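Local coordinates for acetylserotonin O-methyltransferase (Homo sapiens, PDB 4A6D), which catalyses the transfer of a methyl group from S-adenosylmethionine to N-acetylserotonin, the last step in the synthesis of melatonin, at residues A[146-149]-A[150-154]; A[194-197]-A[198-201]; A[300-303]-A[304-308]. All blocks are in the same frame, centred on the assembly; numbering follows the deposited sequence.

Interaction 1. Residues A[146-149]-A[150-154]. With SAM (S-adenosylmethionine), chain D.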
loop_
_atom_site.group_PDB
_atom_site.type_symbol
_atom_site.label_atom_id
_atom_site.label_comp_id
_atom_site.label_asym_id
_atom_site.label_seq_id
_atom_site.Cartn_x
_atom_site.Cartn_y
_atom_site.Cartn_z
ATOM N N ILE A 146 -21.863 1.706 -3.419
ATOM C CA ILE A 146 -21.145 2.401 -2.333
ATOM C C ILE A 146 -21.868 2.172 -0.966
ATOM O O ILE A 146 -21.189 1.929 0.035
ATOM C CB ILE A 146 -20.913 3.911 -2.682
ATOM C CG1 ILE A 146 -19.937 4.057 -3.876
ATOM C CG2 ILE A 146 -20.447 4.724 -1.465
ATOM C CD1 ILE A 146 -19.849 5.436 -4.501
ATOM N N TYR A 147 -23.232 2.245 -0.930
ATOM C CA TYR A 147 -24.030 1.995 0.284
ATOM C C TYR A 147 -24.693 0.602 0.195
ATOM O O TYR A 147 -25.919 0.469 0.286
ATOM C CB TYR A 147 -25.086 3.097 0.527
ATOM C CG TYR A 147 -24.623 4.533 0.386
ATOM C CD1 TYR A 147 -23.447 4.971 0.991
ATOM C CD2 TYR A 147 -25.409 5.477 -0.266
ATOM C CE1 TYR A 147 -23.041 6.301 0.903
ATOM C CE2 TYR A 147 -25.007 6.809 -0.370
ATOM C CZ TYR A 147 -23.827 7.219 0.227
ATOM O OH TYR A 147 -23.425 8.531 0.138
ATOM N N ARG A 148 -23.859 -0.441 0.016
ATOM C CA ARG A 148 -24.290 -1.837 -0.108
ATOM C C ARG A 148 -24.973 -2.432 1.151
ATOM O O ARG A 148 -25.592 -3.499 1.057
ATOM C CB ARG A 148 -23.180 -2.739 -0.705
ATOM C CG ARG A 148 -21.768 -2.525 -0.163
ATOM C CD ARG A 148 -20.758 -3.421 -0.864
ATOM N NE ARG A 148 -19.450 -3.396 -0.203
ATOM C CZ ARG A 148 -19.075 -4.231 0.763
ATOM N NH1 ARG A 148 -19.902 -5.179 1.191
ATOM N NH2 ARG A 148 -17.871 -4.122 1.311
ATOM N N SER A 149 -24.895 -1.710 2.308
ATOM C CA SER A 149 -25.527 -2.026 3.608
ATOM C C SER A 149 -25.646 -0.769 4.517
ATOM O O SER A 149 -24.948 0.225 4.279
ATOM C CB SER A 149 -24.810 -3.176 4.322
ATOM O OG SER A 149 -23.904 -2.748 5.326
ATOM N N GLU A 150 -26.525 -0.829 5.553
ATOM C CA GLU A 150 -26.753 0.254 6.523
ATOM C C GLU A 150 -25.469 0.652 7.281
ATOM O O GLU A 150 -25.119 1.836 7.305
ATOM C CB GLU A 150 -27.883 -0.114 7.495
ATOM C CG GLU A 150 -29.264 0.277 6.992
ATOM C CD GLU A 150 -29.873 1.516 7.627
ATOM O OE1 GLU A 150 -29.168 2.545 7.748
ATOM O OE2 GLU A 150 -31.067 1.455 8.001
ATOM N N GLY A 151 -24.770 -0.340 7.844
ATOM C CA GLY A 151 -23.517 -0.162 8.571
ATOM C C GLY A 151 -22.395 0.344 7.684
ATOM O O GLY A 151 -21.479 1.026 8.161
ATOM N N GLU A 152 -22.470 0.012 6.376
ATOM C CA GLU A 152 -21.511 0.434 5.356
ATOM C C GLU A 152 -21.805 1.883 4.912
ATOM O O GLU A 152 -20.878 2.625 4.586
ATOM C CB GLU A 152 -21.452 -0.579 4.191
ATOM C CG GLU A 152 -20.654 -1.838 4.546
ATOM C CD GLU A 152 -21.185 -3.213 4.153
ATOM O OE1 GLU A 152 -21.795 -3.337 3.066
ATOM O OE2 GLU A 152 -20.973 -4.176 4.929
ATOM N N ARG A 153 -23.080 2.307 4.980
ATOM C CA ARG A 153 -23.474 3.687 4.681
ATOM C C ARG A 153 -23.066 4.608 5.844
ATOM O O ARG A 153 -22.538 5.689 5.588
ATOM C CB ARG A 153 -24.959 3.787 4.411
ATOM C CG ARG A 153 -25.405 5.175 3.951
ATOM C CD ARG A 153 -26.888 5.362 4.106
ATOM N NE ARG A 153 -27.644 4.356 3.361
ATOM C CZ ARG A 153 -28.329 3.366 3.922
ATOM N NH1 ARG A 153 -28.344 3.225 5.243
ATOM N NH2 ARG A 153 -29.001 2.508 3.171
ATOM N N LEU A 154 -23.263 4.157 7.115
ATOM C CA LEU A 154 -22.832 4.887 8.313
ATOM C C LEU A 154 -21.307 5.080 8.274
ATOM O O LEU A 154 -20.847 6.208 8.466
ATOM C CB LEU A 154 -23.261 4.182 9.621
ATOM C CG LEU A 154 -22.824 4.844 10.951
ATOM C CD1 LEU A 154 -23.294 6.307 11.052
ATOM C CD2 LEU A 154 -23.323 4.060 12.138
HETATM N N SAM D . -20.269 16.545 0.221
HETATM C CA SAM D . -19.817 15.490 1.155
HETATM C C SAM D . -18.337 15.523 1.590
HETATM O O SAM D . -17.532 16.019 0.830
HETATM O OXT SAM D . -17.916 15.057 2.698
HETATM C CB SAM D . -20.227 14.171 0.549
HETATM C CG SAM D . -19.432 13.798 -0.708
HETATM S SD SAM D . -19.967 12.131 -1.238
HETATM C CE SAM D . -18.661 11.704 -2.314
HETATM C "C5'" SAM D . -21.178 12.467 -2.559
HETATM C "C4'" SAM D . -22.511 12.715 -1.838
HETATM O "O4'" SAM D . -23.464 12.863 -2.876
HETATM C "C3'" SAM D . -22.964 11.487 -0.958
HETATM O "O3'" SAM D . -23.335 11.904 0.367
HETATM C "C2'" SAM D . -24.134 10.885 -1.804
HETATM O "O2'" SAM D . -25.177 10.204 -1.107
HETATM C "C1'" SAM D . -24.669 12.152 -2.497
HETATM N N9 SAM D . -25.454 11.848 -3.712
HETATM C C8 SAM D . -25.098 10.967 -4.730
HETATM N N7 SAM D . -26.017 10.956 -5.649
HETATM C C5 SAM D . -27.064 11.785 -5.262
HETATM C C6 SAM D . -28.311 12.160 -5.797
HETATM N N6 SAM D . -28.665 11.695 -7.019
HETATM N N1 SAM D . -29.095 13.074 -5.121
HETATM C C2 SAM D . -28.749 13.537 -3.911
HETATM N N3 SAM D . -27.571 13.185 -3.374
HETATM C C4 SAM D . -26.694 12.386 -4.013
#
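The ring of Tyr147 carries the aliphatic part of Arg153 on one face and the ribose of S-adenosylmethionine at its edge. Over the face, Arg153 CG stands 3.9 Å from the Tyr147 ring centroid and 25° off the ring normal, displaced toward the CD1 side, which makes this a CH-pi contact. The two side chains run at about a right angle; CG is the part that lies over the pi face, while the guanidinium, inclined 56° to the ring, stands beside CB of the tyrosine. In the plane of the ring, Tyr147 OH donates a hydrogen bond of 2.7 Å to O2' of the cofactor. At the edge of the Arg153 guanidinium, in its plane, lies the carboxylate of Glu150, with Arg153 NH1 2.7 Å from Glu150 OE1 in a salt bridge whose hydrogen bond is weak. The Arg148 guanidinium is approached differently: Glu152 OE1 sits above one of its faces, 3.2 Å from Arg148 NH1, and with the oxygen well off the guanidinium plane this salt bridge is electrostatic and is not a hydrogen bond.

These groups sit at a helix start: Tyr147 leaves helix 142-146, and two residues later Ser149 is the N-cap of helix 150-161 in the class I methyltransferase domain. Ser149 OG accepts from Glu152 N at 3.3 Å, while Ser149 O accepts from Arg153 N at 2.9 Å. With its CG anti to the backbone N (chi1 -174°), Arg153 swings its chain across the tyrosine; a bend at chi3 then turns it to Glu150. Phe143 and Phe156 also meet the Tyr147 ring, and Asp210 is among the other residues hydrogen-bonded to the cofactor.

Interaction 2. Residues A[194-197]-A[198-201]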
loop_
_atom_site.group_PDB
_atom_site.type_symbol
_atom_site.label_atom_id
_atom_site.label_comp_id
_atom_site.label_asym_id
_atom_site.label_seq_id
_atom_site.Cartn_x
_atom_site.Cartn_y
_atom_site.Cartn_z
ATOM N N ALA A 194 -21.604 21.795 6.364
ATOM C CA ALA A 194 -22.678 22.744 6.673
ATOM C C ALA A 194 -22.574 23.237 8.111
ATOM O O ALA A 194 -22.773 24.417 8.342
ATOM C CB ALA A 194 -24.024 22.102 6.442
ATOM N N LYS A 195 -22.241 22.358 9.070
ATOM C CA LYS A 195 -22.057 22.720 10.481
ATOM C C LYS A 195 -20.944 23.767 10.595
ATOM O O LYS A 195 -21.115 24.760 11.308
ATOM C CB LYS A 195 -21.717 21.482 11.334
ATOM C CG LYS A 195 -22.916 20.829 12.030
ATOM C CD LYS A 195 -22.594 19.400 12.528
ATOM C CE LYS A 195 -23.417 18.966 13.728
ATOM N NZ LYS A 195 -23.334 17.499 13.973
ATOM N N GLU A 196 -19.844 23.570 9.841
ATOM C CA GLU A 196 -18.686 24.464 9.797
ATOM C C GLU A 196 -19.062 25.774 9.144
ATOM O O GLU A 196 -18.722 26.841 9.664
ATOM C CB GLU A 196 -17.516 23.796 9.048
ATOM C CG GLU A 196 -16.285 24.675 8.871
ATOM C CD GLU A 196 -15.416 24.873 10.095
ATOM O OE1 GLU A 196 -14.796 23.882 10.546
ATOM O OE2 GLU A 196 -15.290 26.032 10.553
ATOM N N CYS A 197 -19.789 25.695 8.022
ATOM C CA CYS A 197 -20.259 26.854 7.270
ATOM C C CYS A 197 -21.078 27.831 8.124
ATOM O O CYS A 197 -20.819 29.036 8.094
ATOM C CB CYS A 197 -21.026 26.405 6.036
ATOM S SG CYS A 197 -20.985 27.593 4.682
ATOM N N MET A 198 -22.002 27.295 8.937
ATOM C CA MET A 198 -22.856 28.051 9.837
ATOM C C MET A 198 -22.155 28.729 11.008
ATOM O O MET A 198 -22.578 29.803 11.415
ATOM C CB MET A 198 -24.063 27.223 10.257
ATOM C CG MET A 198 -24.941 26.839 9.078
ATOM S SD MET A 198 -25.562 28.247 8.100
ATOM C CE MET A 198 -24.470 28.218 6.649
ATOM N N SER A 199 -21.079 28.141 11.534
ATOM C CA SER A 199 -20.313 28.770 12.616
ATOM C C SER A 199 -19.470 29.908 12.021
ATOM O O SER A 199 -19.329 30.967 12.638
ATOM C CB SER A 199 -19.431 27.748 13.329
ATOM O OG SER A 199 -18.514 27.143 12.436
ATOM N N LEU A 200 -18.961 29.690 10.792
ATOM C CA LEU A 200 -18.173 30.653 10.034
ATOM C C LEU A 200 -19.025 31.833 9.574
ATOM O O LEU A 200 -18.559 32.975 9.640
ATOM C CB LEU A 200 -17.515 29.973 8.827
ATOM C CG LEU A 200 -16.226 29.234 9.077
ATOM C CD1 LEU A 200 -15.838 28.430 7.875
ATOM C CD2 LEU A 200 -15.111 30.196 9.424
ATOM N N TYR A 201 -20.275 31.565 9.133
ATOM C CA TYR A 201 -21.211 32.596 8.660
ATOM C C TYR A 201 -22.484 32.659 9.534
ATOM O O TYR A 201 -23.512 32.055 9.208
ATOM C CB TYR A 201 -21.517 32.427 7.159
ATOM C CG TYR A 201 -20.281 32.507 6.282
ATOM C CD1 TYR A 201 -19.770 33.740 5.873
ATOM C CD2 TYR A 201 -19.572 31.355 5.929
ATOM C CE1 TYR A 201 -18.605 33.822 5.104
ATOM C CE2 TYR A 201 -18.426 31.425 5.134
ATOM C CZ TYR A 201 -17.942 32.662 4.731
ATOM O OH TYR A 201 -16.829 32.753 3.934
#
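Glu196 O is gripped by two good donors one turn further along the helix: Leu200 N at 3.1 Å, in the regular helical bond, and Ser199 OG at 2.8 Å. The hydroxyl comes in at a C=O...O angle of 122°, much more from the side than the amide. Ser199 can do this because its OG lies between the backbone N and the carbonyl carbon (chi1 59°), a setting that turns the hydroxyl back onto the preceding turn. The last turn is closed by Tyr201 N, which donates to Cys197 O at 2.8 Å although Tyr201 itself has already left helical phi/psi.

Around these bonds the packing is made by side-chain ends. Glu196 bends at chi2, and its OE2 comes alongside the Leu200 branch, 3.6 Å from Leu200 CD1. Cys197 SG lies 5.4 Å from the Tyr201 ring centroid, oblique to the ring at 68° off its normal, and is an outlying sulfur-aromatic contact; the same ring has Cys197 O near its plane, at the CD2 edge. Met198, folded at both chi2 and chi3, brings its terminal CE to 3.9 Å from Cys197 CB. The Tyr201 hydroxyl is hydrogen-bonded to Leu172 O, near the end of helix 164-173.

Helix 192-200 is the crossover of a beta-alpha-beta unit between strands 182-186 and 205-210 of the Rossmann-like sheet. Ala194 and Met198 rest on strand 205-210, Lys195 and Met198 reach strand 230-234, and Glu196 and Leu200 pack against helix 164-173.

Interaction 3. Residues A[300-303]-A[304-308]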
loop_
_atom_site.group_PDB
_atom_site.type_symbol
_atom_site.label_atom_id
_atom_site.label_comp_id
_atom_site.label_asym_id
_atom_site.label_seq_id
_atom_site.Cartn_x
_atom_site.Cartn_y
_atom_site.Cartn_z
ATOM N N SER A 300 -7.335 10.786 -8.624
ATOM C CA SER A 300 -8.017 10.666 -9.927
ATOM C C SER A 300 -8.071 9.197 -10.353
ATOM O O SER A 300 -9.083 8.743 -10.884
ATOM C CB SER A 300 -7.359 11.537 -10.996
ATOM O OG SER A 300 -8.209 11.668 -12.126
ATOM N N LEU A 301 -6.990 8.451 -10.064
ATOM C CA LEU A 301 -6.890 7.025 -10.338
ATOM C C LEU A 301 -7.835 6.246 -9.422
ATOM O O LEU A 301 -8.503 5.326 -9.897
ATOM C CB LEU A 301 -5.445 6.551 -10.251
ATOM C CG LEU A 301 -5.149 5.122 -10.750
ATOM C CD1 LEU A 301 -5.697 4.856 -12.163
ATOM C CD2 LEU A 301 -3.686 4.839 -10.677
ATOM N N ASN A 302 -7.986 6.691 -8.158
ATOM C CA ASN A 302 -8.962 6.121 -7.235
ATOM C C ASN A 302 -10.421 6.326 -7.750
ATOM O O ASN A 302 -11.296 5.525 -7.427
ATOM C CB ASN A 302 -8.821 6.724 -5.838
ATOM C CG ASN A 302 -9.799 6.088 -4.866
ATOM O OD1 ASN A 302 -9.825 4.866 -4.673
ATOM N ND2 ASN A 302 -10.730 6.866 -4.359
ATOM N N MET A 303 -10.688 7.400 -8.525
ATOM C CA MET A 303 -12.017 7.654 -9.097
ATOM C C MET A 303 -12.255 6.687 -10.261
ATOM O O MET A 303 -13.386 6.268 -10.474
ATOM C CB MET A 303 -12.198 9.125 -9.537
ATOM C CG MET A 303 -12.212 10.137 -8.390
ATOM S SD MET A 303 -13.611 10.018 -7.229
ATOM C CE MET A 303 -12.863 9.093 -5.918
ATOM N N LEU A 304 -11.206 6.355 -11.019
ATOM C CA LEU A 304 -11.293 5.409 -12.122
ATOM C C LEU A 304 -11.609 4.012 -11.557
ATOM O O LEU A 304 -12.519 3.347 -12.046
ATOM C CB LEU A 304 -9.988 5.378 -12.960
ATOM C CG LEU A 304 -9.896 4.258 -14.018
ATOM C CD1 LEU A 304 -10.927 4.463 -15.143
ATOM C CD2 LEU A 304 -8.522 4.165 -14.595
ATOM N N VAL A 305 -10.890 3.616 -10.501
ATOM C CA VAL A 305 -11.030 2.330 -9.804
ATOM C C VAL A 305 -12.391 2.205 -9.091
ATOM O O VAL A 305 -12.968 1.125 -9.090
ATOM C CB VAL A 305 -9.825 2.132 -8.833
ATOM C CG1 VAL A 305 -10.048 0.980 -7.862
ATOM C CG2 VAL A 305 -8.533 1.921 -9.603
ATOM N N GLN A 306 -12.903 3.298 -8.514
ATOM C CA GLN A 306 -14.134 3.266 -7.728
ATOM C C GLN A 306 -15.408 3.916 -8.319
ATOM O O GLN A 306 -16.408 3.225 -8.462
ATOM C CB GLN A 306 -13.862 3.750 -6.294
ATOM C CG GLN A 306 -13.251 2.660 -5.415
ATOM C CD GLN A 306 -13.118 3.106 -3.984
ATOM O OE1 GLN A 306 -14.059 3.060 -3.182
ATOM N NE2 GLN A 306 -11.935 3.531 -3.631
ATOM N N THR A 307 -15.396 5.218 -8.613
ATOM C CA THR A 307 -16.543 5.927 -9.149
ATOM C C THR A 307 -16.630 5.837 -10.696
ATOM O O THR A 307 -16.153 4.880 -11.298
ATOM C CB THR A 307 -16.504 7.374 -8.683
ATOM O OG1 THR A 307 -15.457 8.039 -9.383
ATOM C CG2 THR A 307 -16.366 7.519 -7.162
ATOM N N GLU A 308 -17.256 6.865 -11.320
ATOM C CA GLU A 308 -17.430 7.021 -12.772
ATOM C C GLU A 308 -16.697 8.277 -13.243
ATOM O O GLU A 308 -16.697 8.584 -14.438
ATOM C CB GLU A 308 -18.914 7.159 -13.106
ATOM C CG GLU A 308 -19.678 5.847 -13.155
ATOM C CD GLU A 308 -21.189 5.988 -13.251
ATOM O OE1 GLU A 308 -21.689 7.129 -13.412
ATOM O OE2 GLU A 308 -21.876 4.945 -13.151
#
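Asn302 and Gln306, both substrate-binding residues, are joined through their side-chain amides at the C-terminal end of helix 294-305, in the methyltransferase domain. Gln306 NE2 donates to Asn302 OD1 at 2.7 Å, with an N-H...O angle of 132°, so the bond is short but bent. The amide planes stand 77° apart, close to perpendicular, yet Gln306 NE2 itself is only slightly tilted from the Asn302 carbonyl plane. Asn302 reaches this position with CG anti to its own N (chi1 -178°), which sends the amide along the helix toward the next turn. Trp117 also donates to Asn302 OD1, and this second bond further limits rotation of the amide; Ser113 OG has a weak bond with Gln306 NE2.

Met303 takes the other course, folding over so that its thioether runs alongside Thr307, with Met303 SD 3.7 Å from Thr307 CG2. Its side chain also touches His255, the inferred proton donor/acceptor, and that of Thr307 touches Asp256, another substrate-binding residue, consistent with this end of the helix lining the active site. On a different flank, Leu301 CD1 packs 3.8 Å from Leu304 CD2; Leu301 also packs on Ile66 and Leu304 on Gly59, both of the second subunit.

Routine helical bonds, such as Val305 N to Leu301 O at 3.0 Å, carry the backbone up to Gln306. In Thr307 the hydroxyl lies between the backbone N and the carbonyl carbon, a rotation that points it back at the helix. It is also hydrogen-bonded to Gly309 N, and Thr307 OG1 donates to Met303 O at 2.9 Å.

The three contacts come in series along the chain, 146-154, then 194-201, then 300-308, and all lie within the O-methyltransferase domain. Interactions 1 and 3 are the closer pair, with centres 19 Å apart and nearest atoms about 5 Å apart; the cofactor is met from the turn ahead of helix 150-161, the substrate site from the end of helix 294-305. Interaction 2, on helix 192-200 beside the seven-stranded sheet, is 27 Å from interaction 1 and 30 Å from interaction 3, centre to centre. It and interaction 3 lie on opposite sides of the chain's centre, and interaction 3 alone reaches the second subunit.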